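Local coordinates for protein endoribonuclease MazF4 (PDB 5XE2) that cleaves single-stranded mRNA within the sequence UCGCU as the toxin of a type II toxin-antitoxin system, and is neutralised by its cognate antitoxin MazE4, at residues W23-N28 against A36-V41; A40-T45 against Y65-N70. All blocks are in the same frame, centred on the assembly; numbering follows the deposited sequence.

Contacts 1 and 2 lie on the two long edges of one strand, 37-44, in the antiparallel sheet of a PemK/MazF-type fold, which belongs to the SH3-like clan. In contact 1 this strand meets strand 21-25, the one before it in the chain; in contact 2 it meets strand 65-75, which follows later. The centres are about 12 Å apart, and Ala40 and Val41 belong to both. Direct packing joins them as well: Leu24 CB lies 3.7 Å from Leu43 CD1. Helix 88-101 packs against both through Leu98 on Val41. Both contacts also touch the second subunit, contact 1 through Val26, Asn28 and Val39, contact 2 through Asp69 and Asn70.

Contact 1. Residues W23-N28 against A36-V41; sequences WLIVSN and ADVVAV
The antiparallel pairing of neighbouring strands 21-25 and 37-44, in the core of the MazF sheet, brings 23-28 against 36-41. Leu24 and Val41 form a hydrogen-bonded pair: Leu24 N donates to Val41 O at 2.8 Å, with the donor in the carbonyl plane, and Val41 N returns the bond to Leu24 O. Ile25 and Ala40 follow as a non-hydrogen-bonded pair, their CA atoms 4.3 Å apart.

Beyond Ile25 the chain leaves the strand but keeps its hold on Val39. Val39 O accepts two N-H groups from the same face of its carbonyl plane, Val26 N at 2.9 Å and the more tilted Ser27 N at 3.2 Å. Ser27 OG takes the next backbone donor, Val39 N, at 2.8 Å and 171°. A chi1 of 35° sets this hydroxyl between the backbone N and carbonyl carbon of Ser27, where it substitutes for a main-chain acceptor; it also hydrogen-bonds to Asn32 OD1 on helix 29-34.

The side chains divide between two faces. On that of Ala40, the Ile25 side chain crosses that of Val38 at about a right angle, CD1 3.6 Å from Val38 CG2. On the other face Leu24 runs alongside Val41, whose CG2 also meets Val26 CG1 at 3.8 Å; Leu98 of helix 88-101 touches both Val26 and Val41. Trp23 packs its CB on Ala40 CB, and its benzo ring lies by the Ala40-Val41 backbone: CE3 comes within 3.4 Å of Val41 C, and Val41 N lies in plane at the ring edge.

Past Ser27, Asn28 N-caps helix 29-34, its OD1 accepting from Arg31 N, while its ND2 donates to Thr100 O of the second subunit. Helix 29-34 links the two adjacent antiparallel strands, an excursion within the PemK/MazF sheet.

Contact 2. Residues A40-T45 against Y65-N70; sequences AVRLTT and YVNADN
Segments 40-45 and 65-70 run antiparallel, their strand axes 4.7 Å apart at closest approach and 144° between directions. Thr44 and Tyr65 exchange two backbone bonds, Thr44 N to Tyr65 O and Tyr65 N to Thr44 O, each 2.8 Å; Asn67 N adds a third, 2.8 Å to Arg42 O. Leu43 and Val66 form the non-hydrogen-bonded pair between. A type I turn from Asn67 to Asn70 then bends the chain, and Arg42 N makes only a weak bond to Asn70 O.

On the face of Leu43, Val66 CG1 meets Val41 CG2 at 3.5 Å, the two side chains crossing at about a right angle, while Val66 CG2 meets Leu43 CD1. Ile94 of helix 88-101 packs on Val66.

The other face is mixed. Tyr65 has Thr44 O in plane at its ring edge, and Trp53 of strand 53-55 packs on Tyr65, Thr44 and Asn67. Arg42 bends at chi3 (55°), bringing NE to 3.0 Å from Asn70 OD1, but the angle is too poor to count as a hydrogen bond; the guanidinium and amide planes stand 74° apart. Asn67 ND2 sits at the guanidinium edge, a donor beside a donor. OD1 may interact favourably with the positive guanidinium by electrostatics; the directional bonding between the segments comes from the backbone, while Asn70 ND2 bonds to Glu72 and to Thr73 of the second subunit, joining this face to the dimer interface.

Contact 1. Residues W23-N28 against A36-V41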
ATOM      1  N   TRP A  23       2.476  13.167  -3.463  1.00 19.20           N
ATOM      2  CA  TRP A  23       1.919  11.850  -3.202  1.00 18.41           C
ATOM      3  C   TRP A  23       0.480  11.819  -3.677  1.00 17.30           C
ATOM      4  O   TRP A  23      -0.279  12.749  -3.418  1.00 16.63           O
ATOM      5  CB  TRP A  23       1.973  11.527  -1.707  1.00 18.17           C
ATOM      6  CG  TRP A  23       3.344  11.279  -1.179  1.00 18.60           C
ATOM      7  CD1 TRP A  23       4.245  12.219  -0.769  1.00 19.38           C
ATOM      8  CD2 TRP A  23       3.979  10.004  -0.987  1.00 18.97           C
ATOM      9  NE1 TRP A  23       5.401  11.612  -0.332  1.00 19.21           N
ATOM     10  CE2 TRP A  23       5.268  10.254  -0.457  1.00 19.05           C
ATOM     11  CE3 TRP A  23       3.587   8.676  -1.213  1.00 18.75           C
ATOM     12  CZ2 TRP A  23       6.168   9.226  -0.147  1.00 19.10           C
ATOM     13  CZ3 TRP A  23       4.479   7.653  -0.907  1.00 18.69           C
ATOM     14  CH2 TRP A  23       5.757   7.938  -0.374  1.00 18.93           C
ATOM     15  N   LEU A  24       0.121  10.732  -4.356  1.00 17.02           N
ATOM     16  CA  LEU A  24      -1.228  10.506  -4.858  1.00 16.91           C
ATOM     17  C   LEU A  24      -2.032   9.617  -3.911  1.00 16.38           C
ATOM     18  O   LEU A  24      -1.620   8.480  -3.638  1.00 15.65           O
ATOM     19  CB  LEU A  24      -1.167   9.831  -6.222  1.00 17.64           C
ATOM     20  CG  LEU A  24      -2.509   9.314  -6.754  1.00 18.38           C
ATOM     21  CD1 LEU A  24      -3.381  10.466  -7.206  1.00 19.13           C
ATOM     22  CD2 LEU A  24      -2.312   8.323  -7.879  1.00 19.17           C
ATOM     23  N   ILE A  25      -3.203  10.099  -3.494  1.00 15.47           N
ATOM     24  CA  ILE A  25      -4.068   9.355  -2.560  1.00 15.49           C
ATOM     25  C   ILE A  25      -4.692   8.151  -3.282  1.00 14.96           C
ATOM     26  O   ILE A  25      -5.367   8.322  -4.300  1.00 14.13           O
ATOM     27  CB  ILE A  25      -5.224  10.226  -2.005  1.00 15.94           C
ATOM     28  CG1 ILE A  25      -4.710  11.523  -1.348  1.00 16.68           C
ATOM     29  CG2 ILE A  25      -6.083   9.420  -1.025  1.00 16.03           C
ATOM     30  CD1 ILE A  25      -3.729  11.315  -0.217  1.00 17.18           C
ATOM     31  N   VAL A  26      -4.465   6.949  -2.748  1.00 14.49           N
ATOM     32  CA  VAL A  26      -5.054   5.717  -3.315  1.00 14.77           C
ATOM     33  C   VAL A  26      -6.018   4.960  -2.389  1.00 14.61           C
ATOM     34  O   VAL A  26      -6.711   4.042  -2.839  1.00 15.25           O
ATOM     35  CB  VAL A  26      -3.968   4.771  -3.881  1.00 14.62           C
ATOM     36  CG1 VAL A  26      -3.272   5.444  -5.065  1.00 15.23           C
ATOM     37  CG2 VAL A  26      -2.941   4.379  -2.821  1.00 14.90           C
ATOM     38  N   SER A  27      -6.093   5.351  -1.121  1.00 14.57           N
ATOM     39  CA  SER A  27      -7.075   4.775  -0.206  1.00 14.48           C
ATOM     40  C   SER A  27      -8.502   5.205  -0.575  1.00 14.79           C
ATOM     41  O   SER A  27      -8.713   6.248  -1.193  1.00 14.21           O
ATOM     42  CB  SER A  27      -6.745   5.127   1.252  1.00 14.32           C
ATOM     43  OG  SER A  27      -6.193   6.425   1.367  1.00 13.48           O
ATOM     44  N   ASN A  28      -9.469   4.372  -0.204  1.00 15.66           N
ATOM     45  CA  ASN A  28     -10.871   4.629  -0.507  1.00 16.53           C
ATOM     46  C   ASN A  28     -11.405   5.844   0.258  1.00 17.31           C
ATOM     47  O   ASN A  28     -10.941   6.153   1.369  1.00 17.62           O
ATOM     48  CB  ASN A  28     -11.724   3.376  -0.244  1.00 16.52           C
ATOM     49  CG  ASN A  28     -11.941   3.102   1.241  1.00 16.13           C
ATOM     50  OD1 ASN A  28     -12.664   3.834   1.921  1.00 15.94           O
ATOM     51  ND2 ASN A  28     -11.334   2.040   1.746  1.00 16.18           N
ATOM     52  N   ALA A  36      -7.869   8.910  10.583  1.00 20.83           N
ATOM     53  CA  ALA A  36      -6.845   9.960  10.801  1.00 20.56           C
ATOM     54  C   ALA A  36      -5.744   9.992   9.743  1.00 19.85           C
ATOM     55  O   ALA A  36      -4.910  10.894   9.763  1.00 19.73           O
ATOM     56  CB  ALA A  36      -6.223   9.814  12.176  1.00 20.88           C
ATOM     57  N   ASP A  37      -5.732   9.017   8.834  1.00 19.10           N
ATOM     58  CA  ASP A  37      -4.667   8.896   7.843  1.00 18.12           C
ATOM     59  C   ASP A  37      -5.194   8.394   6.503  1.00 17.05           C
ATOM     60  O   ASP A  37      -6.377   8.081   6.361  1.00 16.95           O
ATOM     61  CB  ASP A  37      -3.528   8.010   8.390  1.00 18.60           C
ATOM     62  CG  ASP A  37      -3.998   6.639   8.877  1.00 18.91           C
ATOM     63  OD1 ASP A  37      -5.039   6.114   8.420  1.00 18.95           O
ATOM     64  OD2 ASP A  37      -3.288   6.067   9.723  1.00 19.70           O
ATOM     65  N   VAL A  38      -4.299   8.354   5.524  1.00 16.34           N
ATOM     66  CA  VAL A  38      -4.591   7.895   4.167  1.00 15.77           C
ATOM     67  C   VAL A  38      -3.433   7.028   3.682  1.00 15.28           C
ATOM     68  O   VAL A  38      -2.364   7.006   4.292  1.00 15.63           O
ATOM     69  CB  VAL A  38      -4.759   9.076   3.186  1.00 16.16           C
ATOM     70  CG1 VAL A  38      -5.926   9.970   3.598  1.00 16.42           C
ATOM     71  CG2 VAL A  38      -3.466   9.889   3.044  1.00 16.04           C
ATOM     72  N   VAL A  39      -3.659   6.333   2.576  1.00 14.61           N
ATOM     73  CA  VAL A  39      -2.609   5.623   1.869  1.00 14.19           C
ATOM     74  C   VAL A  39      -2.387   6.321   0.535  1.00 13.93           C
ATOM     75  O   VAL A  39      -3.342   6.738  -0.132  1.00 12.97           O
ATOM     76  CB  VAL A  39      -2.930   4.133   1.682  1.00 13.96           C
ATOM     77  CG1 VAL A  39      -1.858   3.443   0.851  1.00 13.86           C
ATOM     78  CG2 VAL A  39      -3.047   3.459   3.035  1.00 13.79           C
ATOM     79  N   ALA A  40      -1.109   6.458   0.185  1.00 13.90           N
ATOM     80  CA  ALA A  40      -0.693   7.164  -1.006  1.00 13.82           C
ATOM     81  C   ALA A  40       0.501   6.494  -1.682  1.00 14.25           C
ATOM     82  O   ALA A  40       1.236   5.707  -1.067  1.00 13.59           O
ATOM     83  CB  ALA A  40      -0.352   8.604  -0.645  1.00 13.96           C
ATOM     84  N   VAL A  41       0.673   6.828  -2.959  1.00 14.97           N
ATOM     85  CA  VAL A  41       1.823   6.409  -3.752  1.00 15.83           C
ATOM     86  C   VAL A  41       2.578   7.625  -4.279  1.00 17.27           C
ATOM     87  O   VAL A  41       1.996   8.707  -4.517  1.00 16.14           O
ATOM     88  CB  VAL A  41       1.444   5.495  -4.936  1.00 15.74           C
ATOM     89  CG1 VAL A  41       0.978   4.135  -4.428  1.00 15.59           C
ATOM     90  CG2 VAL A  41       0.399   6.138  -5.842  1.00 15.71           C
TER

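Contact 2. Residues A40-T45 against Y65-N70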
ATOM      1  N   ALA A  40      -1.109   6.458   0.185  1.00 13.90           N
ATOM      2  CA  ALA A  40      -0.693   7.164  -1.006  1.00 13.82           C
ATOM      3  C   ALA A  40       0.501   6.494  -1.682  1.00 14.25           C
ATOM      4  O   ALA A  40       1.236   5.707  -1.067  1.00 13.59           O
ATOM      5  CB  ALA A  40      -0.352   8.604  -0.645  1.00 13.96           C
ATOM      6  N   VAL A  41       0.673   6.828  -2.959  1.00 14.97           N
ATOM      7  CA  VAL A  41       1.823   6.409  -3.752  1.00 15.83           C
ATOM      8  C   VAL A  41       2.578   7.625  -4.279  1.00 17.27           C
ATOM      9  O   VAL A  41       1.996   8.707  -4.517  1.00 16.14           O
ATOM     10  CB  VAL A  41       1.444   5.495  -4.936  1.00 15.74           C
ATOM     11  CG1 VAL A  41       0.978   4.135  -4.428  1.00 15.59           C
ATOM     12  CG2 VAL A  41       0.399   6.138  -5.842  1.00 15.71           C
ATOM     13  N   ARG A  42       3.871   7.417  -4.490  1.00 18.90           N
ATOM     14  CA  ARG A  42       4.803   8.498  -4.776  1.00 21.67           C
ATOM     15  C   ARG A  42       4.701   8.948  -6.236  1.00 21.32           C
ATOM     16  O   ARG A  42       4.580   8.124  -7.150  1.00 19.67           O
ATOM     17  CB  ARG A  42       6.232   8.042  -4.465  1.00 24.85           C
ATOM     18  CG  ARG A  42       7.233   9.168  -4.284  1.00 29.30           C
ATOM     19  CD  ARG A  42       8.572   8.666  -3.732  1.00 34.12           C
ATOM     20  NE  ARG A  42       9.182   7.583  -4.542  1.00 38.55           N
ATOM     21  CZ  ARG A  42      10.499   7.381  -4.708  1.00 42.66           C
ATOM     22  NH1 ARG A  42      11.421   8.166  -4.131  1.00 45.71           N
ATOM     23  NH2 ARG A  42      10.914   6.376  -5.474  1.00 43.69           N
ATOM     24  N   LEU A  43       4.732  10.259  -6.441  1.00 21.05           N
ATOM     25  CA  LEU A  43       4.957  10.824  -7.769  1.00 22.13           C
ATOM     26  C   LEU A  43       6.424  11.195  -7.866  1.00 21.68           C
ATOM     27  O   LEU A  43       6.988  11.754  -6.909  1.00 20.84           O
ATOM     28  CB  LEU A  43       4.118  12.073  -8.025  1.00 23.77           C
ATOM     29  CG  LEU A  43       2.839  11.898  -8.827  1.00 26.34           C
ATOM     30  CD1 LEU A  43       1.737  11.341  -7.933  1.00 27.37           C
ATOM     31  CD2 LEU A  43       2.440  13.242  -9.434  1.00 28.14           C
ATOM     32  N   THR A  44       7.025  10.894  -9.022  1.00 20.96           N
ATOM     33  CA  THR A  44       8.435  11.153  -9.272  1.00 20.68           C
ATOM     34  C   THR A  44       8.655  11.660 -10.700  1.00 20.49           C
ATOM     35  O   THR A  44       7.849  11.406 -11.600  1.00 18.58           O
ATOM     36  CB  THR A  44       9.311   9.902  -8.990  1.00 21.14           C
ATOM     37  OG1 THR A  44      10.681  10.186  -9.297  1.00 22.17           O
ATOM     38  CG2 THR A  44       8.857   8.696  -9.808  1.00 22.27           C
ATOM     39  N   THR A  45       9.749  12.403 -10.870  1.00 21.24           N
ATOM     40  CA  THR A  45      10.225  12.812 -12.187  1.00 22.05           C
ATOM     41  C   THR A  45      11.046  11.692 -12.813  1.00 23.74           C
ATOM     42  O   THR A  45      11.294  11.718 -14.026  1.00 24.12           O
ATOM     43  CB  THR A  45      11.110  14.067 -12.113  1.00 22.37           C
ATOM     44  OG1 THR A  45      12.264  13.788 -11.316  1.00 21.76           O
ATOM     45  CG2 THR A  45      10.348  15.237 -11.510  1.00 22.37           C
ATOM     46  N   TYR A  65       5.656  10.727 -13.198  1.00 21.05           N
ATOM     47  CA  TYR A  65       5.296   9.314 -13.149  1.00 20.98           C
ATOM     48  C   TYR A  65       4.853   8.931 -11.754  1.00 20.16           C
ATOM     49  O   TYR A  65       5.398   9.441 -10.775  1.00 20.59           O
ATOM     50  CB  TYR A  65       6.497   8.433 -13.546  1.00 21.66           C
ATOM     51  CG  TYR A  65       7.059   8.775 -14.905  1.00 22.94           C
ATOM     52  CD1 TYR A  65       7.925   9.864 -15.055  1.00 24.03           C
ATOM     53  CD2 TYR A  65       6.709   8.044 -16.046  1.00 23.17           C
ATOM     54  CE1 TYR A  65       8.429  10.216 -16.292  1.00 24.76           C
ATOM     55  CE2 TYR A  65       7.220   8.385 -17.298  1.00 24.57           C
ATOM     56  CZ  TYR A  65       8.076   9.478 -17.409  1.00 25.63           C
ATOM     57  OH  TYR A  65       8.606   9.862 -18.623  1.00 28.21           O
ATOM     58  N   VAL A  66       3.883   8.022 -11.672  1.00 18.30           N
ATOM     59  CA  VAL A  66       3.448   7.447 -10.404  1.00 17.96           C
ATOM     60  C   VAL A  66       4.214   6.142 -10.182  1.00 17.44           C
ATOM     61  O   VAL A  66       4.199   5.260 -11.048  1.00 17.12           O
ATOM     62  CB  VAL A  66       1.916   7.208 -10.386  1.00 17.99           C
ATOM     63  CG1 VAL A  66       1.488   6.385  -9.178  1.00 18.13           C
ATOM     64  CG2 VAL A  66       1.179   8.542 -10.417  1.00 18.13           C
ATOM     65  N   ASN A  67       4.904   6.041  -9.045  1.00 16.36           N
ATOM     66  CA  ASN A  67       5.538   4.782  -8.619  1.00 16.12           C
ATOM     67  C   ASN A  67       4.600   4.012  -7.670  1.00 15.90           C
ATOM     68  O   ASN A  67       4.571   4.266  -6.458  1.00 16.23           O
ATOM     69  CB  ASN A  67       6.892   5.066  -7.967  1.00 16.01           C
ATOM     70  CG  ASN A  67       7.569   3.811  -7.422  1.00 16.27           C
ATOM     71  OD1 ASN A  67       7.132   2.687  -7.658  1.00 16.03           O
ATOM     72  ND2 ASN A  67       8.642   4.010  -6.667  1.00 16.94           N
ATOM     73  N   ALA A  68       3.836   3.075  -8.232  1.00 15.68           N
ATOM     74  CA  ALA A  68       2.872   2.270  -7.457  1.00 15.66           C
ATOM     75  C   ALA A  68       3.523   1.215  -6.567  1.00 15.47           C
ATOM     76  O   ALA A  68       2.837   0.623  -5.736  1.00 15.38           O
ATOM     77  CB  ALA A  68       1.849   1.615  -8.379  1.00 15.71           C
ATOM     78  N   ASP A  69       4.825   0.966  -6.739  1.00 15.72           N
ATOM     79  CA  ASP A  69       5.576   0.123  -5.794  1.00 15.72           C
ATOM     80  C   ASP A  69       5.807   0.787  -4.437  1.00 15.17           C
ATOM     81  O   ASP A  69       5.994   0.087  -3.444  1.00 14.63           O
ATOM     82  CB  ASP A  69       6.929  -0.323  -6.383  1.00 16.33           C
ATOM     83  CG  ASP A  69       6.779  -1.364  -7.479  1.00 17.27           C
ATOM     84  OD1 ASP A  69       5.867  -2.209  -7.386  1.00 18.23           O
ATOM     85  OD2 ASP A  69       7.578  -1.352  -8.433  1.00 18.37           O
ATOM     86  N   ASN A  70       5.801   2.121  -4.399  1.00 14.99           N
ATOM     87  CA  ASN A  70       6.081   2.856  -3.177  1.00 14.94           C
ATOM     88  C   ASN A  70       4.770   3.327  -2.555  1.00 14.75           C
ATOM     89  O   ASN A  70       4.303   4.440  -2.810  1.00 14.70           O
ATOM     90  CB  ASN A  70       7.043   4.011  -3.484  1.00 15.08           C
ATOM     91  CG  ASN A  70       7.546   4.753  -2.240  1.00 15.29           C
ATOM     92  OD1 ASN A  70       8.171   5.788  -2.396  1.00 15.26           O
ATOM     93  ND2 ASN A  70       7.311   4.236  -1.028  1.00 15.14           N
TER